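Local coordinates for protein putative neuraminyllactose-binding hemagglutinin homolog (Helicobacter pylori, PDB 3BGH) that is of uncertain function but, as a lipoprotein of the outer membrane named a flagellar sheath adhesin, may bind sialylated sugars such as neuraminyllactose, at residues A[38-49]-A[96-107]. Residues are numbered along the deposited sequence; the frame is centred on the assembly and turned at random.
Sequences LVVLIEPKIEIN and ALLVLRMDGNVA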
loop_
_atom_site.group_PDB
_atom_site.type_symbol
_atom_site.label_atom_id
_atom_site.label_comp_id
_atom_site.label_asym_id
_atom_site.label_seq_id
_atom_site.Cartn_x
_atom_site.Cartn_y
_atom_site.Cartn_z
ATOM N N LEU A 38 2.474 -9.428 -31.626
ATOM C CA LEU A 38 3.379 -9.943 -30.566
ATOM C C LEU A 38 3.456 -8.980 -29.348
ATOM O O LEU A 38 3.742 -7.789 -29.528
ATOM C CB LEU A 38 4.797 -10.168 -31.118
ATOM C CG LEU A 38 5.938 -10.326 -30.094
ATOM C CD1 LEU A 38 5.885 -11.648 -29.344
ATOM C CD2 LEU A 38 7.316 -10.164 -30.723
ATOM N N VAL A 39 3.227 -9.487 -28.129
ATOM C CA VAL A 39 3.433 -8.671 -26.904
ATOM C C VAL A 39 4.571 -9.196 -26.031
ATOM O O VAL A 39 4.679 -10.396 -25.797
ATOM C CB VAL A 39 2.148 -8.499 -26.032
ATOM C CG1 VAL A 39 0.911 -8.308 -26.887
ATOM C CG2 VAL A 39 1.958 -9.656 -25.115
ATOM N N VAL A 40 5.415 -8.298 -25.559
ATOM C CA VAL A 40 6.469 -8.656 -24.627
ATOM C C VAL A 40 5.939 -8.587 -23.189
ATOM O O VAL A 40 5.376 -7.578 -22.773
ATOM C CB VAL A 40 7.665 -7.718 -24.777
ATOM C CG1 VAL A 40 8.740 -8.057 -23.773
ATOM C CG2 VAL A 40 8.226 -7.818 -26.143
ATOM N N LEU A 41 6.117 -9.670 -22.438
ATOM C CA LEU A 41 5.678 -9.720 -21.054
ATOM C C LEU A 41 6.886 -9.816 -20.155
ATOM O O LEU A 41 7.675 -10.735 -20.300
ATOM C CB LEU A 41 4.777 -10.924 -20.849
ATOM C CG LEU A 41 3.786 -10.806 -19.704
ATOM C CD1 LEU A 41 2.730 -9.810 -20.121
ATOM C CD2 LEU A 41 3.170 -12.154 -19.387
ATOM N N ILE A 42 7.042 -8.855 -19.254
ATOM C CA ILE A 42 8.160 -8.819 -18.304
ATOM C C ILE A 42 7.705 -9.415 -16.969
ATOM O O ILE A 42 6.533 -9.310 -16.633
ATOM C CB ILE A 42 8.679 -7.386 -18.120
ATOM C CG1 ILE A 42 9.202 -6.883 -19.455
ATOM C CG2 ILE A 42 9.799 -7.316 -17.108
ATOM C CD1 ILE A 42 9.888 -5.565 -19.369
ATOM N N GLU A 43 8.613 -10.075 -16.243
ATOM C CA GLU A 43 8.258 -10.757 -15.005
ATOM C C GLU A 43 7.823 -9.675 -14.011
ATOM O O GLU A 43 8.556 -8.709 -13.839
ATOM C CB GLU A 43 9.450 -11.576 -14.459
ATOM C CG GLU A 43 9.117 -12.581 -13.303
ATOM C CD GLU A 43 10.318 -13.480 -12.882
ATOM O OE1 GLU A 43 11.416 -12.941 -12.539
ATOM O OE2 GLU A 43 10.149 -14.731 -12.855
ATOM N N PRO A 44 6.638 -9.829 -13.376
ATOM C CA PRO A 44 6.083 -8.799 -12.503
ATOM C C PRO A 44 6.962 -8.616 -11.276
ATOM O O PRO A 44 7.457 -9.600 -10.724
ATOM C CB PRO A 44 4.727 -9.383 -12.072
ATOM C CG PRO A 44 4.393 -10.388 -13.067
ATOM C CD PRO A 44 5.747 -10.996 -13.418
ATOM N N LYS A 45 7.184 -7.368 -10.896
ATOM C CA LYS A 45 7.894 -7.005 -9.669
ATOM C C LYS A 45 6.901 -6.578 -8.586
ATOM O O LYS A 45 6.398 -5.455 -8.639
ATOM C CB LYS A 45 8.831 -5.836 -9.964
ATOM C CG LYS A 45 10.254 -6.229 -10.215
ATOM C CD LYS A 45 10.492 -6.732 -11.636
ATOM C CE LYS A 45 11.937 -7.293 -11.797
ATOM N NZ LYS A 45 11.986 -8.322 -12.888
ATOM N N ILE A 46 6.586 -7.473 -7.646
ATOM C CA ILE A 46 5.647 -7.183 -6.563
ATOM C C ILE A 46 6.346 -7.308 -5.210
ATOM O O ILE A 46 6.633 -8.403 -4.760
ATOM C CB ILE A 46 4.407 -8.142 -6.546
ATOM C CG1 ILE A 46 3.833 -8.438 -7.953
ATOM C CG2 ILE A 46 3.328 -7.646 -5.587
ATOM C CD1 ILE A 46 3.196 -7.279 -8.681
ATOM N N GLU A 47 6.624 -6.181 -4.573
ATOM C CA GLU A 47 7.203 -6.137 -3.236
ATOM C C GLU A 47 6.180 -6.570 -2.179
ATOM O O GLU A 47 4.981 -6.541 -2.426
ATOM C CB GLU A 47 7.687 -4.721 -2.935
ATOM C CG GLU A 47 8.754 -4.219 -3.892
ATOM C CD GLU A 47 9.371 -2.916 -3.431
ATOM O OE1 GLU A 47 9.893 -2.890 -2.277
ATOM O OE2 GLU A 47 9.336 -1.915 -4.209
ATOM N N ILE A 48 6.648 -6.988 -1.009
ATOM C CA ILE A 48 5.765 -7.519 0.034
ATOM C C ILE A 48 6.281 -6.945 1.328
ATOM O O ILE A 48 7.409 -6.480 1.351
ATOM C CB ILE A 48 5.781 -9.055 0.121
ATOM C CG1 ILE A 48 7.226 -9.588 0.083
ATOM C CG2 ILE A 48 4.943 -9.693 -0.994
ATOM C CD1 ILE A 48 7.372 -10.861 0.758
ATOM N N ASN A 49 5.467 -6.926 2.384
ATOM C CA ASN A 49 5.963 -6.501 3.694
ATOM C C ASN A 49 6.378 -7.720 4.546
ATOM O O ASN A 49 6.236 -8.858 4.108
ATOM C CB ASN A 49 4.930 -5.623 4.416
ATOM C CG ASN A 49 3.778 -6.423 4.996
ATOM O OD1 ASN A 49 3.234 -7.298 4.348
ATOM N ND2 ASN A 49 3.390 -6.101 6.208
ATOM N N ALA A 96 7.541 -6.152 -31.832
ATOM C CA ALA A 96 6.483 -6.231 -30.809
ATOM C C ALA A 96 5.473 -5.103 -30.939
ATOM O O ALA A 96 5.826 -4.006 -31.354
ATOM C CB ALA A 96 7.097 -6.221 -29.433
ATOM N N LEU A 97 4.218 -5.382 -30.615
ATOM C CA LEU A 97 3.221 -4.334 -30.499
ATOM C C LEU A 97 3.419 -3.523 -29.213
ATOM O O LEU A 97 3.335 -2.309 -29.224
ATOM C CB LEU A 97 1.816 -4.930 -30.486
ATOM C CG LEU A 97 0.711 -3.905 -30.191
ATOM C CD1 LEU A 97 0.549 -2.961 -31.376
ATOM C CD2 LEU A 97 -0.622 -4.564 -29.786
ATOM N N LEU A 98 3.733 -4.218 -28.124
ATOM C CA LEU A 98 3.507 -3.727 -26.789
ATOM C C LEU A 98 4.473 -4.447 -25.869
ATOM O O LEU A 98 4.820 -5.608 -26.110
ATOM C CB LEU A 98 2.062 -4.085 -26.426
ATOM C CG LEU A 98 1.350 -3.759 -25.131
ATOM C CD1 LEU A 98 1.760 -2.417 -24.564
ATOM C CD2 LEU A 98 -0.144 -3.751 -25.405
ATOM N N VAL A 99 4.938 -3.737 -24.843
ATOM C CA VAL A 99 5.623 -4.357 -23.715
ATOM C C VAL A 99 4.767 -4.100 -22.490
ATOM O O VAL A 99 4.473 -2.963 -22.187
ATOM C CB VAL A 99 6.979 -3.739 -23.459
ATOM C CG1 VAL A 99 7.709 -4.524 -22.368
ATOM C CG2 VAL A 99 7.792 -3.716 -24.719
ATOM N N LEU A 100 4.352 -5.163 -21.817
ATOM C CA LEU A 100 3.609 -5.082 -20.595
ATOM C C LEU A 100 4.556 -5.361 -19.440
ATOM O O LEU A 100 5.421 -6.229 -19.514
ATOM C CB LEU A 100 2.473 -6.083 -20.606
ATOM C CG LEU A 100 1.294 -5.874 -21.557
ATOM C CD1 LEU A 100 0.335 -7.024 -21.357
ATOM C CD2 LEU A 100 0.585 -4.564 -21.253
ATOM N N ARG A 101 4.363 -4.611 -18.364
ATOM C CA ARG A 101 5.373 -4.432 -17.329
ATOM C C ARG A 101 4.677 -3.993 -16.009
ATOM O O ARG A 101 4.245 -2.847 -15.871
ATOM C CB ARG A 101 6.411 -3.407 -17.850
ATOM C CG ARG A 101 7.247 -2.751 -16.828
ATOM C CD ARG A 101 8.563 -2.289 -17.415
ATOM N NE ARG A 101 9.625 -2.487 -16.423
ATOM C CZ ARG A 101 10.830 -1.920 -16.468
ATOM N NH1 ARG A 101 11.150 -1.082 -17.449
ATOM N NH2 ARG A 101 11.719 -2.189 -15.517
ATOM N N MET A 102 4.558 -4.939 -15.083
ATOM C CA MET A 102 3.785 -4.816 -13.867
ATOM C C MET A 102 4.674 -4.590 -12.625
ATOM O O MET A 102 5.566 -5.390 -12.339
ATOM C CB MET A 102 2.923 -6.073 -13.663
ATOM C CG MET A 102 1.704 -5.839 -12.771
ATOM S SD MET A 102 0.807 -7.370 -12.360
ATOM C CE MET A 102 0.871 -8.191 -14.002
ATOM N N ASP A 103 4.415 -3.498 -11.904
ATOM C CA ASP A 103 5.092 -3.204 -10.663
ATOM C C ASP A 103 4.105 -2.822 -9.554
ATOM O O ASP A 103 3.022 -2.295 -9.820
ATOM C CB ASP A 103 6.134 -2.102 -10.872
ATOM C CG ASP A 103 7.119 -2.427 -12.016
ATOM O OD1 ASP A 103 8.276 -2.808 -11.724
ATOM O OD2 ASP A 103 6.738 -2.301 -13.211
ATOM N N GLY A 104 4.495 -3.069 -8.307
ATOM C CA GLY A 104 3.659 -2.752 -7.160
ATOM C C GLY A 104 4.053 -3.407 -5.852
ATOM O O GLY A 104 5.213 -3.774 -5.643
ATOM N N ASN A 105 3.081 -3.522 -4.952
ATOM C CA ASN A 105 3.325 -4.106 -3.647
ATOM C C ASN A 105 2.058 -4.495 -3.011
ATOM O O ASN A 105 0.982 -3.949 -3.321
ATOM C CB ASN A 105 4.057 -3.110 -2.695
ATOM C CG ASN A 105 3.114 -2.094 -2.097
ATOM O OD1 ASN A 105 2.757 -1.103 -2.756
ATOM N ND2 ASN A 105 2.667 -2.345 -0.869
ATOM N N VAL A 106 2.182 -5.444 -2.100
ATOM C CA VAL A 106 1.079 -5.839 -1.251
ATOM C C VAL A 106 1.617 -6.031 0.153
ATOM O O VAL A 106 2.689 -6.598 0.348
ATOM C CB VAL A 106 0.283 -7.069 -1.795
ATOM C CG1 VAL A 106 1.146 -8.281 -1.901
ATOM C CG2 VAL A 106 -0.911 -7.380 -0.889
ATOM N N ALA A 107 0.901 -5.500 1.132
ATOM C CA ALA A 107 1.313 -5.593 2.511
ATOM C C ALA A 107 0.127 -6.041 3.320
ATOM O O ALA A 107 -1.012 -5.736 2.987
ATOM C CB ALA A 107 1.824 -4.264 2.991
#
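L38 and A96 open a parallel strand pairing that illustrates how two strands accommodate a break in one of them: L38 O accepts the backbone N of L97 at 2.7 Å, and A96 CB rests against V40 CG2. In the mixed five-stranded sheet, strand 38-48 lies between 78-82 and 98-114, with 123-137 beyond; helix 54-73 packs on V39, L41 and M102. V40 grips both neighbours of V99, its N bonding L98 O and its O receiving L100 N at 2.8 Å. The side chains of V40 and V99 run alongside each other, CG1 to CG1. L41 stands on the other face with V39; with CG anti to the backbone N (chi1 -155°), it brings CD1 to 3.8 Å from L100 CB. I42 N closes this first run on L100 O, while I42 CD1 reaches V99 CG1 and, at 4.0 Å, R101 CD.

At E43 and P44 the first strand swings outward and the register slips by one residue. P44 CB meets M102 CB, and pairing resumes where K45 N bonds M102 O at 2.9 Å. K45 CB lies near D103 OD1, but K45 NZ instead forms a salt bridge with D84. I46 lays CG2 over N105 CA at 4.0 Å; its backbone N and O, turned from strand 98-107, bond E61 and Q57 of helix 54-73. E47 bonds G104 and V106 through its backbone, whereas its OE1 accepts the backbone N of K50 of the second subunit. N49 sets its amide against A107 CB, 3.5 Å from CG; its OD1 bonds I108 N and its ND2 bonds E47 of the second subunit.

The chemistry thus divides along the strands: aliphatic packing dominates the start, while beyond the break backbone bonds continue the pairing and E47, N49 and N105 (to S129) turn polar groups to the second subunit.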